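Local structure of pyruvate kinase (Pyrobaculum aerophilum, 3QTG) at residues 16-27 / 317-328; 166-174 / 256-264. The protein catalyses the last step of glycolysis, the transfer of a phosphoryl group from phosphoenolpyruvate to ADP that yields pyruvate and ATP. All blocks are in the same frame, centred on the assembly; numbering follows the deposited sequence.

Interaction 1 of 2, residues 16-27 / 317-328; sequences LTKRVATLGPST and DSLWLTNETASG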
loop_
_atom_site.group_PDB
_atom_site.type_symbol
_atom_site.label_atom_id
_atom_site.label_comp_id
_atom_site.label_asym_id
_atom_site.label_seq_id
_atom_site.Cartn_x
_atom_site.Cartn_y
_atom_site.Cartn_z
ATOM N N LEU A 16 -4.406 -21.095 19.677
ATOM C CA LEU A 16 -3.648 -19.862 19.711
ATOM C C LEU A 16 -4.255 -19.000 20.789
ATOM O O LEU A 16 -3.530 -18.428 21.590
ATOM C CB LEU A 16 -3.668 -19.193 18.345
ATOM C CG LEU A 16 -3.171 -20.037 17.152
ATOM C CD1 LEU A 16 -3.135 -19.178 15.898
ATOM C CD2 LEU A 16 -1.788 -20.622 17.422
ATOM N N THR A 17 -5.590 -18.955 20.826
ATOM C CA THR A 17 -6.330 -18.340 21.932
ATOM C C THR A 17 -6.220 -19.235 23.163
ATOM O O THR A 17 -6.488 -20.427 23.100
ATOM C CB THR A 17 -7.806 -18.146 21.596
ATOM O OG1 THR A 17 -7.919 -17.535 20.307
ATOM C CG2 THR A 17 -8.473 -17.258 22.642
ATOM N N LYS A 18 -5.812 -18.639 24.275
ATOM C CA LYS A 18 -5.639 -19.374 25.516
ATOM C C LYS A 18 -6.918 -19.414 26.363
ATOM O O LYS A 18 -7.757 -18.521 26.301
ATOM C CB LYS A 18 -4.434 -18.823 26.303
ATOM C CG LYS A 18 -3.116 -18.851 25.505
ATOM C CD LYS A 18 -2.835 -20.248 24.954
ATOM C CE LYS A 18 -1.515 -20.322 24.246
ATOM N NZ LYS A 18 -0.452 -19.888 25.181
ATOM N N ARG A 19 -7.044 -20.479 27.148
ATOM C CA ARG A 19 -8.289 -20.829 27.829
ATOM C C ARG A 19 -8.035 -20.773 29.329
ATOM O O ARG A 19 -7.184 -21.499 29.854
ATOM C CB ARG A 19 -8.725 -22.246 27.413
ATOM C CG ARG A 19 -8.861 -22.478 25.887
ATOM C CD ARG A 19 -8.581 -23.944 25.470
ATOM N NE ARG A 19 -7.231 -24.356 25.865
ATOM C CZ ARG A 19 -6.695 -25.560 25.683
ATOM N NH1 ARG A 19 -7.378 -26.542 25.103
ATOM N NH2 ARG A 19 -5.454 -25.781 26.085
ATOM N N VAL A 20 -8.750 -19.873 30.002
ATOM C CA VAL A 20 -8.650 -19.711 31.446
ATOM C C VAL A 20 -9.986 -20.081 32.119
ATOM O O VAL A 20 -11.047 -19.647 31.672
ATOM C CB VAL A 20 -8.213 -18.259 31.831
ATOM C CG1 VAL A 20 -8.455 -17.964 33.324
ATOM C CG2 VAL A 20 -6.761 -18.040 31.463
ATOM N N ALA A 21 -9.922 -20.902 33.166
ATOM C CA ALA A 21 -11.116 -21.252 33.963
ATOM C C ALA A 21 -10.957 -20.817 35.404
ATOM O O ALA A 21 -9.855 -20.848 35.939
ATOM C CB ALA A 21 -11.402 -22.733 33.907
ATOM N N THR A 22 -12.065 -20.391 36.014
ATOM C CA THR A 22 -12.094 -20.069 37.429
ATOM C C THR A 22 -12.413 -21.303 38.277
ATOM O O THR A 22 -13.326 -22.067 37.974
ATOM C CB THR A 22 -13.110 -18.962 37.741
ATOM O OG1 THR A 22 -12.733 -17.767 37.039
ATOM C CG2 THR A 22 -13.177 -18.684 39.255
ATOM N N LEU A 23 -11.649 -21.474 39.351
ATOM C CA LEU A 23 -11.847 -22.591 40.259
ATOM C C LEU A 23 -12.794 -22.191 41.375
ATOM O O LEU A 23 -12.680 -21.099 41.938
ATOM C CB LEU A 23 -10.513 -23.036 40.851
ATOM C CG LEU A 23 -9.426 -23.536 39.901
ATOM C CD1 LEU A 23 -8.210 -23.916 40.736
ATOM C CD2 LEU A 23 -9.890 -24.725 39.029
ATOM N N GLY A 24 -13.725 -23.082 41.696
ATOM C CA GLY A 24 -14.697 -22.822 42.756
ATOM C C GLY A 24 -15.193 -24.121 43.351
ATOM O O GLY A 24 -14.547 -25.159 43.165
ATOM N N PRO A 25 -16.343 -24.079 44.064
ATOM C CA PRO A 25 -16.942 -25.296 44.618
ATOM C C PRO A 25 -17.249 -26.364 43.569
ATOM O O PRO A 25 -17.091 -27.546 43.860
ATOM C CB PRO A 25 -18.235 -24.790 45.265
ATOM C CG PRO A 25 -17.950 -23.342 45.582
ATOM C CD PRO A 25 -17.125 -22.877 44.421
ATOM N N SER A 26 -17.650 -25.955 42.360
ATOM C CA SER A 26 -17.954 -26.907 41.277
ATOM C C SER A 26 -16.741 -27.701 40.809
ATOM O O SER A 26 -16.886 -28.819 40.306
ATOM C CB SER A 26 -18.578 -26.197 40.083
ATOM O OG SER A 26 -19.827 -25.645 40.427
ATOM N N THR A 27 -15.548 -27.132 40.973
ATOM C CA THR A 27 -14.325 -27.834 40.597
ATOM C C THR A 27 -13.707 -28.585 41.789
ATOM O O THR A 27 -13.078 -29.634 41.613
ATOM C CB THR A 27 -13.285 -26.897 39.915
ATOM O OG1 THR A 27 -13.078 -25.749 40.740
ATOM C CG2 THR A 27 -13.782 -26.435 38.531
ATOM N N ASP A 317 -5.548 -12.639 23.488
ATOM C CA ASP A 317 -4.644 -13.687 23.973
ATOM C C ASP A 317 -5.393 -14.814 24.676
ATOM O O ASP A 317 -5.000 -15.975 24.566
ATOM C CB ASP A 317 -3.626 -13.160 24.995
ATOM C CG ASP A 317 -2.677 -12.134 24.432
ATOM O OD1 ASP A 317 -1.471 -12.452 24.263
ATOM O OD2 ASP A 317 -3.125 -11.000 24.203
ATOM N N SER A 318 -6.409 -14.462 25.460
ATOM C CA SER A 318 -7.156 -15.447 26.272
ATOM C C SER A 318 -8.635 -15.105 26.522
ATOM O O SER A 318 -9.059 -13.935 26.392
ATOM C CB SER A 318 -6.436 -15.742 27.598
ATOM O OG SER A 318 -6.166 -14.558 28.325
ATOM N N LEU A 319 -9.402 -16.148 26.868
ATOM C CA LEU A 319 -10.803 -16.043 27.289
ATOM C C LEU A 319 -10.943 -16.708 28.655
ATOM O O LEU A 319 -10.441 -17.814 28.875
ATOM C CB LEU A 319 -11.772 -16.682 26.275
ATOM C CG LEU A 319 -11.763 -16.174 24.808
ATOM C CD1 LEU A 319 -12.536 -17.104 23.894
ATOM C CD2 LEU A 319 -12.312 -14.761 24.655
ATOM N N TRP A 320 -11.601 -16.013 29.580
ATOM C CA TRP A 320 -11.667 -16.459 30.964
ATOM C C TRP A 320 -13.106 -16.819 31.306
ATOM O O TRP A 320 -13.982 -15.969 31.280
ATOM C CB TRP A 320 -11.205 -15.330 31.892
ATOM C CG TRP A 320 -9.767 -14.889 31.745
ATOM C CD1 TRP A 320 -8.894 -15.191 30.728
ATOM C CD2 TRP A 320 -9.042 -14.058 32.660
ATOM N NE1 TRP A 320 -7.673 -14.606 30.965
ATOM C CE2 TRP A 320 -7.736 -13.912 32.150
ATOM C CE3 TRP A 320 -9.366 -13.444 33.880
ATOM C CZ2 TRP A 320 -6.749 -13.154 32.809
ATOM C CZ3 TRP A 320 -8.388 -12.686 34.525
ATOM C CH2 TRP A 320 -7.098 -12.542 33.984
ATOM N N LEU A 321 -13.346 -18.081 31.620
ATOM C CA LEU A 321 -14.626 -18.497 32.187
ATOM C C LEU A 321 -14.651 -18.206 33.676
ATOM O O LEU A 321 -13.654 -18.421 34.376
ATOM C CB LEU A 321 -14.850 -19.991 31.944
ATOM C CG LEU A 321 -14.804 -20.496 30.494
ATOM C CD1 LEU A 321 -15.135 -21.988 30.401
ATOM C CD2 LEU A 321 -15.728 -19.677 29.598
ATOM N N THR A 322 -15.790 -17.716 34.168
ATOM C CA THR A 322 -15.921 -17.414 35.586
ATOM C C THR A 322 -16.946 -18.331 36.262
ATOM O O THR A 322 -16.592 -19.449 36.636
ATOM C CB THR A 322 -16.130 -15.899 35.844
ATOM O OG1 THR A 322 -17.211 -15.418 35.040
ATOM C CG2 THR A 322 -14.863 -15.134 35.453
ATOM N N ASN A 323 -18.197 -17.879 36.396
ATOM C CA ASN A 323 -19.272 -18.668 37.030
ATOM C C ASN A 323 -19.514 -20.014 36.390
ATOM O O ASN A 323 -19.859 -20.984 37.089
ATOM C CB ASN A 323 -20.578 -17.908 36.991
ATOM C CG ASN A 323 -20.451 -16.510 37.533
ATOM O OD1 ASN A 323 -20.714 -15.541 36.814
ATOM N ND2 ASN A 323 -20.046 -16.386 38.794
ATOM N N GLU A 324 -19.352 -20.050 35.060
ATOM C CA GLU A 324 -19.535 -21.238 34.220
ATOM C C GLU A 324 -18.780 -22.440 34.760
ATOM O O GLU A 324 -19.199 -23.585 34.570
ATOM C CB GLU A 324 -19.032 -20.980 32.779
ATOM C CG GLU A 324 -19.689 -19.836 32.036
ATOM C CD GLU A 324 -18.925 -18.522 32.112
ATOM O OE1 GLU A 324 -18.292 -18.239 33.155
ATOM O OE2 GLU A 324 -18.966 -17.754 31.122
ATOM N N THR A 325 -17.645 -22.179 35.397
ATOM C CA THR A 325 -16.818 -23.243 35.962
ATOM C C THR A 325 -16.751 -23.191 37.496
ATOM O O THR A 325 -16.621 -24.225 38.147
ATOM C CB THR A 325 -15.382 -23.245 35.351
ATOM O OG1 THR A 325 -14.702 -22.031 35.692
ATOM C CG2 THR A 325 -15.428 -23.405 33.809
ATOM N N ALA A 326 -16.857 -21.989 38.063
ATOM C CA ALA A 326 -16.710 -21.794 39.500
ATOM C C ALA A 326 -17.879 -22.407 40.291
ATOM O O ALA A 326 -17.660 -23.132 41.264
ATOM C CB ALA A 326 -16.553 -20.312 39.836
ATOM N N SER A 327 -19.106 -22.133 39.847
ATOM C CA SER A 327 -20.306 -22.441 40.628
ATOM C C SER A 327 -21.395 -23.161 39.838
ATOM O O SER A 327 -22.391 -23.600 40.413
ATOM C CB SER A 327 -20.866 -21.150 41.239
ATOM O OG SER A 327 -21.051 -20.151 40.247
ATOM N N GLY A 328 -21.189 -23.289 38.528
ATOM C CA GLY A 328 -22.142 -23.923 37.629
ATOM C C GLY A 328 -22.204 -25.439 37.689
ATOM O O GLY A 328 -21.382 -26.100 38.325
#

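Interaction 2 of 2, residues 166-174 / 256-264; sequences AIVVEGKDY and DLGLHYGLD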
loop_
_atom_site.group_PDB
_atom_site.type_symbol
_atom_site.label_atom_id
_atom_site.label_comp_id
_atom_site.label_asym_id
_atom_site.label_seq_id
_atom_site.Cartn_x
_atom_site.Cartn_y
_atom_site.Cartn_z
ATOM N N ALA A 166 -23.536 -4.604 48.272
ATOM C CA ALA A 166 -22.803 -3.620 47.485
ATOM C C ALA A 166 -23.678 -2.612 46.697
ATOM O O ALA A 166 -24.808 -2.913 46.306
ATOM C CB ALA A 166 -21.853 -4.346 46.525
ATOM N N ILE A 167 -23.134 -1.422 46.456
ATOM C CA ILE A 167 -23.884 -0.325 45.839
ATOM C C ILE A 167 -22.999 0.278 44.778
ATOM O O ILE A 167 -21.834 0.589 45.022
ATOM C CB ILE A 167 -24.276 0.793 46.865
ATOM C CG1 ILE A 167 -24.888 0.221 48.141
ATOM C CG2 ILE A 167 -25.240 1.811 46.262
ATOM C CD1 ILE A 167 -24.883 1.246 49.310
ATOM N N VAL A 168 -23.554 0.409 43.581
ATOM C CA VAL A 168 -22.835 0.955 42.433
ATOM C C VAL A 168 -23.685 2.081 41.842
ATOM O O VAL A 168 -24.899 2.017 41.904
ATOM C CB VAL A 168 -22.530 -0.180 41.407
ATOM C CG1 VAL A 168 -22.038 0.379 40.056
ATOM C CG2 VAL A 168 -21.502 -1.170 42.010
ATOM N N VAL A 169 -23.043 3.133 41.334
ATOM C CA VAL A 169 -23.752 4.212 40.667
ATOM C C VAL A 169 -23.500 4.031 39.161
ATOM O O VAL A 169 -22.360 4.122 38.707
ATOM C CB VAL A 169 -23.292 5.622 41.164
ATOM C CG1 VAL A 169 -24.126 6.739 40.519
ATOM C CG2 VAL A 169 -23.398 5.737 42.711
ATOM N N GLU A 170 -24.566 3.734 38.415
ATOM C CA GLU A 170 -24.513 3.523 36.959
ATOM C C GLU A 170 -23.734 4.622 36.241
ATOM O O GLU A 170 -24.135 5.785 36.271
ATOM C CB GLU A 170 -25.936 3.451 36.415
ATOM C CG GLU A 170 -26.063 3.055 34.947
ATOM C CD GLU A 170 -27.515 2.968 34.535
ATOM O OE1 GLU A 170 -28.140 4.039 34.401
ATOM O OE2 GLU A 170 -28.033 1.838 34.374
ATOM N N GLY A 171 -22.612 4.252 35.617
ATOM C CA GLY A 171 -21.773 5.193 34.864
ATOM C C GLY A 171 -20.902 6.145 35.670
ATOM O O GLY A 171 -20.316 7.072 35.101
ATOM N N LYS A 172 -20.810 5.932 36.989
ATOM C CA LYS A 172 -19.965 6.756 37.862
ATOM C C LYS A 172 -18.925 5.915 38.571
ATOM O O LYS A 172 -19.190 4.789 38.968
ATOM C CB LYS A 172 -20.783 7.522 38.921
ATOM C CG LYS A 172 -21.783 8.529 38.388
ATOM C CD LYS A 172 -21.117 9.763 37.817
ATOM C CE LYS A 172 -22.160 10.719 37.269
ATOM N NZ LYS A 172 -22.740 11.573 38.353
ATOM N N ASP A 173 -17.738 6.480 38.723
ATOM C CA ASP A 173 -16.662 5.867 39.486
ATOM C C ASP A 173 -16.558 6.475 40.880
ATOM O O ASP A 173 -16.739 7.681 41.057
ATOM C CB ASP A 173 -15.332 6.086 38.770
ATOM C CG ASP A 173 -15.240 5.329 37.466
ATOM O OD1 ASP A 173 -14.247 4.577 37.316
ATOM O OD2 ASP A 173 -16.145 5.478 36.605
ATOM N N TYR A 174 -16.253 5.639 41.861
ATOM C CA TYR A 174 -15.946 6.128 43.196
ATOM C C TYR A 174 -14.476 6.555 43.382
ATOM O O TYR A 174 -13.555 5.804 43.060
ATOM C CB TYR A 174 -16.265 5.057 44.227
ATOM C CG TYR A 174 -17.699 4.580 44.290
ATOM C CD1 TYR A 174 -18.780 5.479 44.307
ATOM C CD2 TYR A 174 -17.969 3.222 44.384
ATOM C CE1 TYR A 174 -20.100 5.004 44.384
ATOM C CE2 TYR A 174 -19.254 2.749 44.466
ATOM C CZ TYR A 174 -20.314 3.641 44.481
ATOM O OH TYR A 174 -21.578 3.130 44.574
ATOM N N ASP A 256 -18.920 -6.589 34.855
ATOM C CA ASP A 256 -18.796 -5.301 35.524
ATOM C C ASP A 256 -19.031 -4.085 34.639
ATOM O O ASP A 256 -19.665 -3.107 35.061
ATOM C CB ASP A 256 -17.443 -5.234 36.214
ATOM C CG ASP A 256 -17.345 -6.233 37.380
ATOM O OD1 ASP A 256 -18.310 -6.278 38.189
ATOM O OD2 ASP A 256 -16.329 -6.981 37.486
ATOM N N LEU A 257 -18.525 -4.145 33.411
ATOM C CA LEU A 257 -18.644 -3.040 32.468
ATOM C C LEU A 257 -20.087 -2.884 31.993
ATOM O O LEU A 257 -20.534 -1.779 31.677
ATOM C CB LEU A 257 -17.703 -3.295 31.285
ATOM C CG LEU A 257 -16.875 -2.236 30.564
ATOM C CD1 LEU A 257 -16.347 -1.091 31.422
ATOM C CD2 LEU A 257 -15.735 -2.998 29.873
ATOM N N GLY A 258 -20.817 -3.996 31.965
ATOM C CA GLY A 258 -22.245 -3.994 31.634
ATOM C C GLY A 258 -23.134 -3.178 32.573
ATOM O O GLY A 258 -24.248 -2.789 32.183
ATOM N N LEU A 259 -22.659 -2.919 33.799
ATOM C CA LEU A 259 -23.338 -2.008 34.731
ATOM C C LEU A 259 -23.240 -0.513 34.375
ATOM O O LEU A 259 -24.108 0.284 34.790
ATOM C CB LEU A 259 -22.828 -2.208 36.166
ATOM C CG LEU A 259 -22.834 -3.617 36.760
ATOM C CD1 LEU A 259 -22.284 -3.614 38.188
ATOM C CD2 LEU A 259 -24.223 -4.226 36.707
ATOM N N HIS A 260 -22.197 -0.127 33.639
ATOM C CA HIS A 260 -21.912 1.284 33.352
ATOM C C HIS A 260 -22.255 1.702 31.914
ATOM O O HIS A 260 -22.233 2.895 31.581
ATOM C CB HIS A 260 -20.458 1.619 33.717
ATOM C CG HIS A 260 -20.135 1.315 35.146
ATOM N ND1 HIS A 260 -20.537 2.123 36.187
ATOM C CD2 HIS A 260 -19.526 0.249 35.716
ATOM C CE1 HIS A 260 -20.170 1.580 37.334
ATOM N NE2 HIS A 260 -19.558 0.441 37.076
ATOM N N TYR A 261 -22.586 0.719 31.082
ATOM C CA TYR A 261 -22.953 0.955 29.689
ATOM C C TYR A 261 -24.271 0.246 29.391
ATOM O O TYR A 261 -24.571 -0.766 30.008
ATOM C CB TYR A 261 -21.845 0.433 28.755
ATOM C CG TYR A 261 -20.567 1.238 28.836
ATOM C CD1 TYR A 261 -20.408 2.414 28.073
ATOM C CD2 TYR A 261 -19.526 0.844 29.690
ATOM C CE1 TYR A 261 -19.255 3.183 28.168
ATOM C CE2 TYR A 261 -18.363 1.602 29.790
ATOM C CZ TYR A 261 -18.233 2.767 29.023
ATOM O OH TYR A 261 -17.083 3.510 29.124
ATOM N N GLY A 262 -25.054 0.771 28.454
ATOM C CA GLY A 262 -26.217 0.021 27.928
ATOM C C GLY A 262 -25.739 -1.306 27.355
ATOM O O GLY A 262 -24.579 -1.436 26.984
ATOM N N LEU A 263 -26.602 -2.312 27.305
ATOM C CA LEU A 263 -26.151 -3.620 26.806
ATOM C C LEU A 263 -25.768 -3.568 25.311
ATOM O O LEU A 263 -24.872 -4.290 24.866
ATOM C CB LEU A 263 -27.195 -4.711 27.084
ATOM C CG LEU A 263 -27.341 -5.302 28.501
ATOM C CD1 LEU A 263 -28.101 -6.636 28.406
ATOM C CD2 LEU A 263 -25.983 -5.486 29.248
ATOM N N ASP A 264 -26.420 -2.670 24.576
ATOM C CA ASP A 264 -26.119 -2.413 23.161
ATOM C C ASP A 264 -24.824 -1.615 22.943
ATOM O O ASP A 264 -24.285 -1.599 21.828
ATOM C CB ASP A 264 -27.310 -1.704 22.480
ATOM C CG ASP A 264 -27.730 -0.401 23.202
ATOM O OD1 ASP A 264 -27.839 -0.398 24.452
ATOM O OD2 ASP A 264 -27.949 0.629 22.520
#

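Interaction 1 of 2, residues 16-27 / 317-328
Val20 lies over one face of the Trp320 indole, the two side chains pointing the same way. Its CG1 makes a CH-pi contact with the five-membered ring, 3.8 Å from the centroid and 16° off the ring normal. CG1 sits anti to the backbone N (chi1 165°), and this turn brings both methyls to the indole, CG2 nearer NE1. Trp320 NE1 donates to Ser318 OG at 3.0 Å, somewhat out of the ring plane, and that hydroxyl is bonded in turn to Tyr249.

Beneath these side chains, strands 18-22 and 318-321 run parallel at 18°. Lys18 N, Leu319 N, Val20 N and Leu321 N form a regular ladder of backbone bonds, the first to Asp317 O and the last to Val20 O at 2.8 Å. On the other face, that of Arg19 and Ala21, helix 331-343 packs against Leu319 and Ala21.

At the C-terminal ends, hydroxyls take over. Thr22 OG1 donates to Leu321 O at 2.9 Å, in the carbonyl plane and on a lone pair. Thr22 OG1 is also hydrogen-bonded to Arg46 NE, a probable substrate-binding arginine. Thr325 OG1 returns a bond to Thr22 O at 2.7 Å, again on a lone pair, while Thr22 CG2 rests on Ala326 CB. Farther on, Ser26 holds the C-terminal end of helix 323-326 and the residues after it by two bonds. Its N reaches Ala326 O at 3.0 Å, and its OG reaches Gly328 O at 2.7 Å. Gly24 passes close to Ala326 O, where a CB would clash.

The first and eighth strands are joined here, the closure of a TIM barrel, with the Thr22 end facing the probable substrate site as in other pyruvate kinases.

Interaction 2 of 2, residues 166-174 / 256-264
His260 and Val168 cross at about a right angle, with Val168 CG1 against the imidazole at 3.5 Å from His260 CE1. The methyl approaches the ring obliquely. The ring's ND1 edge is turned to the backbone instead: Gly171 N donates to His260 ND1 at 3.0 Å, close to the ring plane but bent, with 138° at the hydrogen. Accepting this bond suggests that ND1 carries no proton. Val169 O also lies at the ring edge, 3.6 Å from His260 CE1.

Gly171 belongs to a type II beta turn from Val169 to Lys172, and its positive phi (76°) suits glycine. The turn leads on from strand 167-169, which belongs to the small beta domain that pyruvate kinases insert after the third barrel strand. His260 follows Asp256 and Leu257 of helix 254-257, on the barrel side, so the imidazole bridges the two domains. With an alanine in place of His260, Gly171 N would probably be left without its acceptor, and a gap would open beside Val168.

Leu259 CB lies over one face of the imidazole. The Glu170 chain is extended beyond CG, and CG is anti to the backbone N (chi1 -172°), which sets Glu170 CG 3.4 Å from Leu259 O. Its carboxylate goes on to a salt bridge with Arg140.

Overall arrangement
Interaction 1 closes the barrel between its first and last strands, whereas interaction 2 joins the barrel to the beta domain. Their centres are 23 Å apart and their nearest atoms about 9 Å, so they do not touch. Both border the probable active site. In interaction 1, the side chain of Thr322 is about 4 Å from that of Thr288, a probable substrate binder. Segment 256-264 of interaction 2 begins with Asp256, a probable magnesium and substrate ligand, and the side chain of His260 lies about 6 Å from that of Glu232, a second probable magnesium ligand.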